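PDB 4WBY: A-adding tRNA nucleotidyltransferase from Aquifex aeolicus, which adds the terminal adenosine to tRNA ending in CC, completing its 3' CCA end, using ATP with magnesium as cofactor. Local coordinates for residues V33-L38 / F120-M125; S110-L115 / D139-L144. One frame throughout, in Å; residues are numbered along the deposited sequence.

How the contacts relate
Both contacts lie in the head domain, the nucleotidyltransferase part of the enzyme, with centres about 10 Å apart. Contact 1 is largely buried and joins helix 32-38 to the loop ahead of strand 126-128; it holds ATP-binding residues and mixes an arginine-amide bond, a sulfate and apolar packing. Contact 2 sits nearer the surface and brings helix 111-116 against the turn leading into helix 143-149, mainly by aromatic and aliphatic packing, with one bridging water. The two touch along 120-125: A124 O lies 3.5 Å from L115 CD1, and M125 packs against D139 and L144. Charge and hydrogen bonding mark contact 1, whereas ring and aliphatic packing at a partly exposed edge marks contact 2.

Contact 1 (V33-L38 / F120-M125). With SO4 (sulfate ion), chain D.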
ATOM      1  N   VAL A  33      -3.332   0.994  14.879  1.00 13.75           N
ATOM      2  CA  VAL A  33      -3.135   2.349  15.392  1.00 14.57           C
ATOM      3  C   VAL A  33      -2.239   2.336  16.639  1.00 13.65           C
ATOM      4  O   VAL A  33      -1.389   3.210  16.819  1.00 14.50           O
ATOM      5  CB  VAL A  33      -4.477   3.017  15.708  1.00 21.04           C
ATOM      6  CG1 VAL A  33      -4.246   4.406  16.258  1.00 26.89           C
ATOM      7  CG2 VAL A  33      -5.322   3.061  14.444  1.00 22.89           C
ATOM      8  N   VAL A  34      -2.400   1.319  17.479  1.00 12.78           N
ATOM      9  CA  VAL A  34      -1.569   1.205  18.671  1.00 11.99           C
ATOM     10  C   VAL A  34      -0.136   0.881  18.267  1.00 11.67           C
ATOM     11  O   VAL A  34       0.808   1.463  18.800  1.00 12.81           O
ATOM     12  CB  VAL A  34      -2.120   0.131  19.643  1.00 11.36           C
ATOM     13  CG1 VAL A  34      -1.180  -0.065  20.819  1.00 13.32           C
ATOM     14  CG2 VAL A  34      -3.525   0.531  20.131  1.00 13.24           C
ATOM     15  N   ARG A  35       0.022  -0.034  17.313  1.00 11.51           N
ATOM     16  CA  ARG A  35       1.332  -0.299  16.720  1.00 11.98           C
ATOM     17  C   ARG A  35       1.981   1.005  16.249  1.00 12.00           C
ATOM     18  O   ARG A  35       3.136   1.297  16.580  1.00 13.40           O
ATOM     19  CB  ARG A  35       1.197  -1.282  15.553  1.00 13.01           C
ATOM     20  CG  ARG A  35       2.501  -1.588  14.814  1.00 15.32           C
ATOM     21  CD  ARG A  35       2.222  -2.114  13.405  1.00 15.64           C
ATOM     22  NE  ARG A  35       1.546  -1.087  12.607  1.00 16.28           N
ATOM     23  CZ  ARG A  35       0.486  -1.281  11.832  1.00 14.73           C
ATOM     24  NH1 ARG A  35      -0.048  -2.490  11.706  1.00 16.76           N
ATOM     25  NH2 ARG A  35      -0.026  -0.253  11.157  1.00 17.10           N
ATOM     26  N   ASP A  36       1.241   1.802  15.483  1.00 12.03           N
ATOM     27  CA  ASP A  36       1.834   3.000  14.905  1.00 13.35           C
ATOM     28  C   ASP A  36       2.169   4.054  15.968  1.00 12.52           C
ATOM     29  O   ASP A  36       3.165   4.763  15.843  1.00 14.54           O
ATOM     30  CB  ASP A  36       0.912   3.573  13.825  1.00 15.59           C
ATOM     31  CG  ASP A  36       0.933   2.731  12.553  1.00 19.34           C
ATOM     32  OD1 ASP A  36       1.841   1.876  12.432  1.00 19.29           O
ATOM     33  OD2 ASP A  36       0.054   2.911  11.688  1.00 22.24           O
ATOM     34  N   ILE A  37       1.365   4.147  17.023  1.00 12.84           N
ATOM     35  CA  ILE A  37       1.711   5.023  18.137  1.00 13.90           C
ATOM     36  C   ILE A  37       3.022   4.562  18.780  1.00 13.29           C
ATOM     37  O   ILE A  37       3.908   5.372  19.065  1.00 15.81           O
ATOM     38  CB  ILE A  37       0.587   5.070  19.185  1.00 14.04           C
ATOM     39  CG1 ILE A  37      -0.620   5.823  18.622  1.00 15.88           C
ATOM     40  CG2 ILE A  37       1.070   5.713  20.481  1.00 15.90           C
ATOM     41  CD1 ILE A  37      -1.858   5.712  19.487  1.00 16.29           C
ATOM     42  N   LEU A  38       3.160   3.257  18.988  1.00 13.21           N
ATOM     43  CA  LEU A  38       4.408   2.720  19.551  1.00 13.25           C
ATOM     44  C   LEU A  38       5.595   2.906  18.608  1.00 13.31           C
ATOM     45  O   LEU A  38       6.733   2.967  19.064  1.00 16.76           O
ATOM     46  CB  LEU A  38       4.254   1.241  19.903  1.00 13.78           C
ATOM     47  CG  LEU A  38       3.342   0.989  21.104  1.00 14.38           C
ATOM     48  CD1 LEU A  38       2.968  -0.494  21.190  1.00 15.39           C
ATOM     49  CD2 LEU A  38       4.013   1.451  22.395  1.00 17.43           C
ATOM     50  N   PHE A 120      -1.391 -10.528  13.762  1.00 12.69           N
ATOM     51  CA  PHE A 120      -0.042 -10.672  14.312  1.00 12.19           C
ATOM     52  C   PHE A 120       0.060  -9.975  15.652  1.00 11.85           C
ATOM     53  O   PHE A 120      -0.708  -9.049  15.929  1.00 12.65           O
ATOM     54  CB  PHE A 120       0.993 -10.132  13.318  1.00 12.78           C
ATOM     55  CG  PHE A 120       0.797 -10.674  11.943  1.00 11.21           C
ATOM     56  CD1 PHE A 120       0.979 -12.030  11.702  1.00 13.35           C
ATOM     57  CD2 PHE A 120       0.369  -9.858  10.903  1.00 13.13           C
ATOM     58  CE1 PHE A 120       0.751 -12.569  10.448  1.00 12.47           C
ATOM     59  CE2 PHE A 120       0.144 -10.387   9.640  1.00 13.74           C
ATOM     60  CZ  PHE A 120       0.326 -11.750   9.414  1.00 13.81           C
ATOM     61  N   THR A 121       0.986 -10.428  16.494  1.00 11.50           N
ATOM     62  CA  THR A 121       1.023  -9.933  17.865  1.00 12.78           C
ATOM     63  C   THR A 121       1.213  -8.421  17.928  1.00 12.59           C
ATOM     64  O   THR A 121       0.647  -7.763  18.805  1.00 13.11           O
ATOM     65  CB  THR A 121       2.123 -10.610  18.698  1.00 12.52           C
ATOM     66  OG1 THR A 121       3.397 -10.366  18.098  1.00 13.65           O
ATOM     67  CG2 THR A 121       1.882 -12.124  18.799  1.00 14.68           C
ATOM     68  N   ILE A 122       1.977  -7.856  16.999  1.00 11.84           N
ATOM     69  CA  ILE A 122       2.230  -6.423  17.062  1.00 12.54           C
ATOM     70  C   ILE A 122       0.987  -5.620  16.677  1.00 11.98           C
ATOM     71  O   ILE A 122       0.935  -4.415  16.922  1.00 13.12           O
ATOM     72  CB  ILE A 122       3.423  -5.997  16.178  1.00 12.64           C
ATOM     73  CG1 ILE A 122       3.156  -6.291  14.696  1.00 12.76           C
ATOM     74  CG2 ILE A 122       4.727  -6.629  16.686  1.00 14.77           C
ATOM     75  CD1 ILE A 122       4.191  -5.679  13.752  1.00 15.43           C
ATOM     76  N   ASN A 123      -0.009  -6.295  16.099  1.00 12.23           N
ATOM     77  CA  ASN A 123      -1.280  -5.669  15.721  1.00 12.21           C
ATOM     78  C   ASN A 123      -2.424  -5.995  16.674  1.00 13.79           C
ATOM     79  O   ASN A 123      -3.587  -5.657  16.405  1.00 16.49           O
ATOM     80  CB  ASN A 123      -1.684  -6.096  14.305  1.00 14.17           C
ATOM     81  CG  ASN A 123      -0.706  -5.634  13.259  1.00 13.96           C
ATOM     82  OD1 ASN A 123       0.034  -4.670  13.463  1.00 16.11           O
ATOM     83  ND2 ASN A 123      -0.692  -6.322  12.118  1.00 15.85           N
ATOM     84  N   ALA A 124      -2.100  -6.640  17.787  1.00 12.94           N
ATOM     85  CA  ALA A 124      -3.127  -7.166  18.669  1.00 14.25           C
ATOM     86  C   ALA A 124      -3.072  -6.532  20.055  1.00 14.33           C
ATOM     87  O   ALA A 124      -3.498  -7.133  21.035  1.00 17.53           O
ATOM     88  CB  ALA A 124      -3.002  -8.681  18.774  1.00 16.50           C
ATOM     89  N   MET A 125      -2.564  -5.309  20.133  1.00 13.58           N
ATOM     90  CA  MET A 125      -2.534  -4.576  21.396  1.00 13.03           C
ATOM     91  C   MET A 125      -3.620  -3.519  21.475  1.00 11.54           C
ATOM     92  O   MET A 125      -4.227  -3.151  20.465  1.00 13.25           O
ATOM     93  CB  MET A 125      -1.166  -3.933  21.605  1.00 13.49           C
ATOM     94  CG  MET A 125      -0.079  -4.989  21.798  1.00 14.37           C
ATOM     95  SD  MET A 125       1.584  -4.321  21.985  1.00 16.59           S
ATOM     96  CE  MET A 125       1.942  -3.865  20.297  1.00 16.36           C
TER
HETATM   97  S   SO4 D2003      -2.428  -1.347   8.412  1.00 35.33           S
HETATM   98  O1  SO4 D2003      -2.485  -1.775   9.823  1.00 38.78           O
HETATM   99  O2  SO4 D2003      -1.176  -0.623   8.215  1.00 35.17           O
HETATM  100  O3  SO4 D2003      -2.505  -2.492   7.506  1.00 38.42           O
HETATM  101  O4  SO4 D2003      -3.543  -0.438   8.166  1.00 40.48           O
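The guanidinium of R35 is gripped on several sides at once: by N123 across the contact, by its own neighbour D36 and by a bound sulfate. NH1 of R35 donates to OD1 of N123 over 2.8 Å, with an N-H...O angle of 146°. It reaches the oxygen from above the carbonyl plane, and the guanidinium and amide planes stand 76° apart. ND2 of N123 is hydrogen-bonded to D119, which probably holds the amide with its oxygen toward the arginine. The R35 chain leaves its helix extended and bends at chi3 (63°), which brings NE within 3.0 Å of D36 OD1 in a salt bridge. R35 NH1 also donates to sulfate O1 (3.2 Å), an oxygen that R35 NH2 shares, and R172 and R176 also hydrogen-bond this anion. The two segments hold the ends of the GGxxRD and RRDxxxN motifs of class II nucleotidyltransferases, and V33, V34, R35 and N123 all belong to the ATP site; the sulfate, probably from the crystallisation liquor, is consistent with a pocket suited to anions. A methionine replacing R35 would probably leave N123 OD1 and D36 without their charged partner and weaken the hold on the anion. Nearer the backbone, R35 CB rests 3.4 Å from the carbonyl oxygen of I122. Apolar contacts flank the arginine: V34 CG1, one residue before it, meets M125 CB at 3.9 Å, and L38 CD1, about one turn on from V34, lies 3.6 Å from M125 CE at the bent end of that side chain.

Contact 2 (S110-L115 / D139-L144); sequences SLKEDL and DYFGGL
Y140 and F141 present their rings to K112 and L115 of helix 111-116, a short head-domain helix whose start is closed by a capping box: E113 N donates to S110 OG and S110 N to E113 OE1. In the turn entering helix 143-149, D139 points away from this helix and touches M125 instead. Y140 comes next, and the aliphatic part of K112 lies across one face of its ring, CG standing 3.9 Å from the ring centroid in a CH-pi contact. With CG of K112 anti to N (chi1 -177°) and the chain extended beyond it, CD follows on over the same ring. L115 CD1 meets the edge of this ring, 4.0 Å from Y140 CD2. A water links the Y140 hydroxyl to K112 N, accepting from the amide. F141 is turned edge-on to the helix: its CE2 lies 3.8 Å from L115 CB, CZ approaches K112 O, and Y140 CB sits over its face. G142 then takes a positive phi (81°) at the N-cap position of helix 143-149. G143 and L144 open the helix, their amides held by D139: L144 N by OD2, and G143 N by the syn lone pair of OD1, at 2.8 Å.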
ATOM      1  N   SER A 110     -15.235 -10.306  25.096  1.00 24.09           N
ATOM      2  CA  SER A 110     -14.285  -9.473  25.814  1.00 22.21           C
ATOM      3  C   SER A 110     -13.310  -8.833  24.835  1.00 20.65           C
ATOM      4  O   SER A 110     -13.168  -9.292  23.695  1.00 20.64           O
ATOM      5  CB  SER A 110     -13.517 -10.304  26.836  1.00 23.58           C
ATOM      6  OG  SER A 110     -12.647 -11.207  26.171  1.00 25.44           O
ATOM      7  N   LEU A 111     -12.628  -7.784  25.283  1.00 19.99           N
ATOM      8  CA  LEU A 111     -11.530  -7.220  24.514  1.00 17.67           C
ATOM      9  C   LEU A 111     -10.513  -8.295  24.123  1.00 19.54           C
ATOM     10  O   LEU A 111     -10.061  -8.337  22.977  1.00 19.31           O
ATOM     11  CB  LEU A 111     -10.840  -6.110  25.302  1.00 18.32           C
ATOM     12  CG  LEU A 111      -9.594  -5.509  24.652  1.00 17.72           C
ATOM     13  CD1 LEU A 111      -9.950  -4.736  23.384  1.00 19.02           C
ATOM     14  CD2 LEU A 111      -8.883  -4.622  25.646  1.00 18.76           C
ATOM     15  N   LYS A 112     -10.160  -9.170  25.065  1.00 19.82           N
ATOM     16  CA  LYS A 112      -9.142 -10.183  24.795  1.00 20.98           C
ATOM     17  C   LYS A 112      -9.574 -11.099  23.650  1.00 22.07           C
ATOM     18  O   LYS A 112      -8.767 -11.467  22.795  1.00 22.93           O
ATOM     19  CB  LYS A 112      -8.838 -11.003  26.056  1.00 21.94           C
ATOM     20  CG  LYS A 112      -7.719 -12.033  25.882  1.00 23.85           C
ATOM     21  CD  LYS A 112      -7.318 -12.638  27.230  1.00 30.32           C
ATOM     22  CE  LYS A 112      -6.194 -13.655  27.092  1.00 37.41           C
ATOM     23  NZ  LYS A 112      -5.918 -14.345  28.391  1.00 41.99           N
ATOM     24  N   GLU A 113     -10.856 -11.445  23.622  1.00 21.08           N
ATOM     25  CA  GLU A 113     -11.395 -12.267  22.549  1.00 23.25           C
ATOM     26  C   GLU A 113     -11.379 -11.527  21.216  1.00 23.51           C
ATOM     27  O   GLU A 113     -11.150 -12.127  20.163  1.00 25.50           O
ATOM     28  CB  GLU A 113     -12.808 -12.718  22.894  1.00 25.06           C
ATOM     29  CG  GLU A 113     -12.831 -13.762  23.990  1.00 27.84           C
ATOM     30  CD  GLU A 113     -14.233 -14.156  24.402  1.00 32.10           C
ATOM     31  OE1 GLU A 113     -15.049 -13.258  24.696  1.00 31.60           O
ATOM     32  OE2 GLU A 113     -14.515 -15.368  24.427  1.00 36.69           O
ATOM     33  N   ASP A 114     -11.603 -10.219  21.264  1.00 21.22           N
ATOM     34  CA  ASP A 114     -11.537  -9.400  20.060  1.00 19.29           C
ATOM     35  C   ASP A 114     -10.102  -9.244  19.540  1.00 20.12           C
ATOM     36  O   ASP A 114      -9.867  -9.129  18.335  1.00 22.69           O
ATOM     37  CB  ASP A 114     -12.134  -8.023  20.332  1.00 19.71           C
ATOM     38  CG  ASP A 114     -12.156  -7.152  19.104  1.00 23.60           C
ATOM     39  OD1 ASP A 114     -11.188  -6.385  18.911  1.00 26.01           O
ATOM     40  OD2 ASP A 114     -13.138  -7.234  18.330  1.00 23.25           O
ATOM     41  N   LEU A 115      -9.140  -9.226  20.450  1.00 18.80           N
ATOM     42  CA  LEU A 115      -7.751  -9.052  20.051  1.00 19.19           C
ATOM     43  C   LEU A 115      -7.127 -10.348  19.534  1.00 18.89           C
ATOM     44  O   LEU A 115      -6.336 -10.325  18.595  1.00 20.18           O
ATOM     45  CB  LEU A 115      -6.932  -8.512  21.220  1.00 19.37           C
ATOM     46  CG  LEU A 115      -7.316  -7.110  21.692  1.00 18.64           C
ATOM     47  CD1 LEU A 115      -6.489  -6.732  22.904  1.00 21.30           C
ATOM     48  CD2 LEU A 115      -7.090  -6.117  20.573  1.00 22.04           C
ATOM     49  N   ASP A 139      -1.533  -5.743  26.521  1.00 15.52           N
ATOM     50  CA  ASP A 139      -0.706  -6.564  25.654  1.00 15.83           C
ATOM     51  C   ASP A 139      -0.734  -7.991  26.173  1.00 16.83           C
ATOM     52  O   ASP A 139       0.067  -8.365  27.037  1.00 19.49           O
ATOM     53  CB  ASP A 139       0.716  -6.004  25.608  1.00 15.43           C
ATOM     54  CG  ASP A 139       1.643  -6.813  24.744  1.00 16.01           C
ATOM     55  OD1 ASP A 139       1.171  -7.656  23.949  1.00 17.76           O
ATOM     56  OD2 ASP A 139       2.859  -6.585  24.876  1.00 16.78           O
ATOM     57  N   TYR A 140      -1.697  -8.763  25.675  1.00 18.74           N
ATOM     58  CA  TYR A 140      -1.895 -10.139  26.120  1.00 20.56           C
ATOM     59  C   TYR A 140      -0.966 -11.145  25.468  1.00 18.99           C
ATOM     60  O   TYR A 140      -0.781 -12.239  26.000  1.00 22.69           O
ATOM     61  CB  TYR A 140      -3.330 -10.598  25.843  1.00 23.53           C
ATOM     62  CG  TYR A 140      -4.411  -9.859  26.594  1.00 26.02           C
ATOM     63  CD1 TYR A 140      -4.497  -9.931  27.980  1.00 29.15           C
ATOM     64  CD2 TYR A 140      -5.371  -9.124  25.915  1.00 25.13           C
ATOM     65  CE1 TYR A 140      -5.493  -9.266  28.669  1.00 29.85           C
ATOM     66  CE2 TYR A 140      -6.377  -8.456  26.599  1.00 25.66           C
ATOM     67  CZ  TYR A 140      -6.430  -8.530  27.974  1.00 29.57           C
ATOM     68  OH  TYR A 140      -7.425  -7.873  28.657  1.00 32.93           O
ATOM     69  N   PHE A 141      -0.407 -10.791  24.314  1.00 16.71           N
ATOM     70  CA  PHE A 141       0.177 -11.795  23.431  1.00 16.82           C
ATOM     71  C   PHE A 141       1.627 -11.545  23.054  1.00 16.06           C
ATOM     72  O   PHE A 141       2.142 -12.161  22.127  1.00 19.32           O
ATOM     73  CB  PHE A 141      -0.672 -11.913  22.170  1.00 20.98           C
ATOM     74  CG  PHE A 141      -2.140 -11.996  22.454  1.00 25.82           C
ATOM     75  CD1 PHE A 141      -2.662 -13.089  23.129  1.00 28.14           C
ATOM     76  CD2 PHE A 141      -2.998 -10.979  22.069  1.00 30.48           C
ATOM     77  CE1 PHE A 141      -4.017 -13.169  23.405  1.00 31.56           C
ATOM     78  CE2 PHE A 141      -4.354 -11.053  22.341  1.00 32.38           C
ATOM     79  CZ  PHE A 141      -4.865 -12.145  23.011  1.00 33.32           C
ATOM     80  N   GLY A 142       2.292 -10.677  23.800  1.00 16.28           N
ATOM     81  CA  GLY A 142       3.708 -10.434  23.589  1.00 15.00           C
ATOM     82  C   GLY A 142       4.017  -9.481  22.450  1.00 14.30           C
ATOM     83  O   GLY A 142       5.074  -9.584  21.822  1.00 15.12           O
ATOM     84  N   GLY A 143       3.105  -8.553  22.180  1.00 14.47           N
ATOM     85  CA  GLY A 143       3.298  -7.612  21.095  1.00 14.83           C
ATOM     86  C   GLY A 143       4.459  -6.664  21.313  1.00 12.88           C
ATOM     87  O   GLY A 143       5.218  -6.401  20.386  1.00 13.29           O
ATOM     88  N   LEU A 144       4.617  -6.145  22.528  1.00 12.67           N
ATOM     89  CA  LEU A 144       5.709  -5.210  22.773  1.00 12.57           C
ATOM     90  C   LEU A 144       7.053  -5.932  22.658  1.00 12.42           C
ATOM     91  O   LEU A 144       8.008  -5.391  22.097  1.00 13.29           O
ATOM     92  CB  LEU A 144       5.570  -4.532  24.140  1.00 13.92           C
ATOM     93  CG  LEU A 144       6.525  -3.361  24.398  1.00 13.91           C
ATOM     94  CD1 LEU A 144       6.322  -2.205  23.403  1.00 16.85           C
ATOM     95  CD2 LEU A 144       6.377  -2.851  25.832  1.00 14.79           C
TER
HETATM   96  O   HOH W   1     -10.278  -8.679  28.083  1.00 24.43           O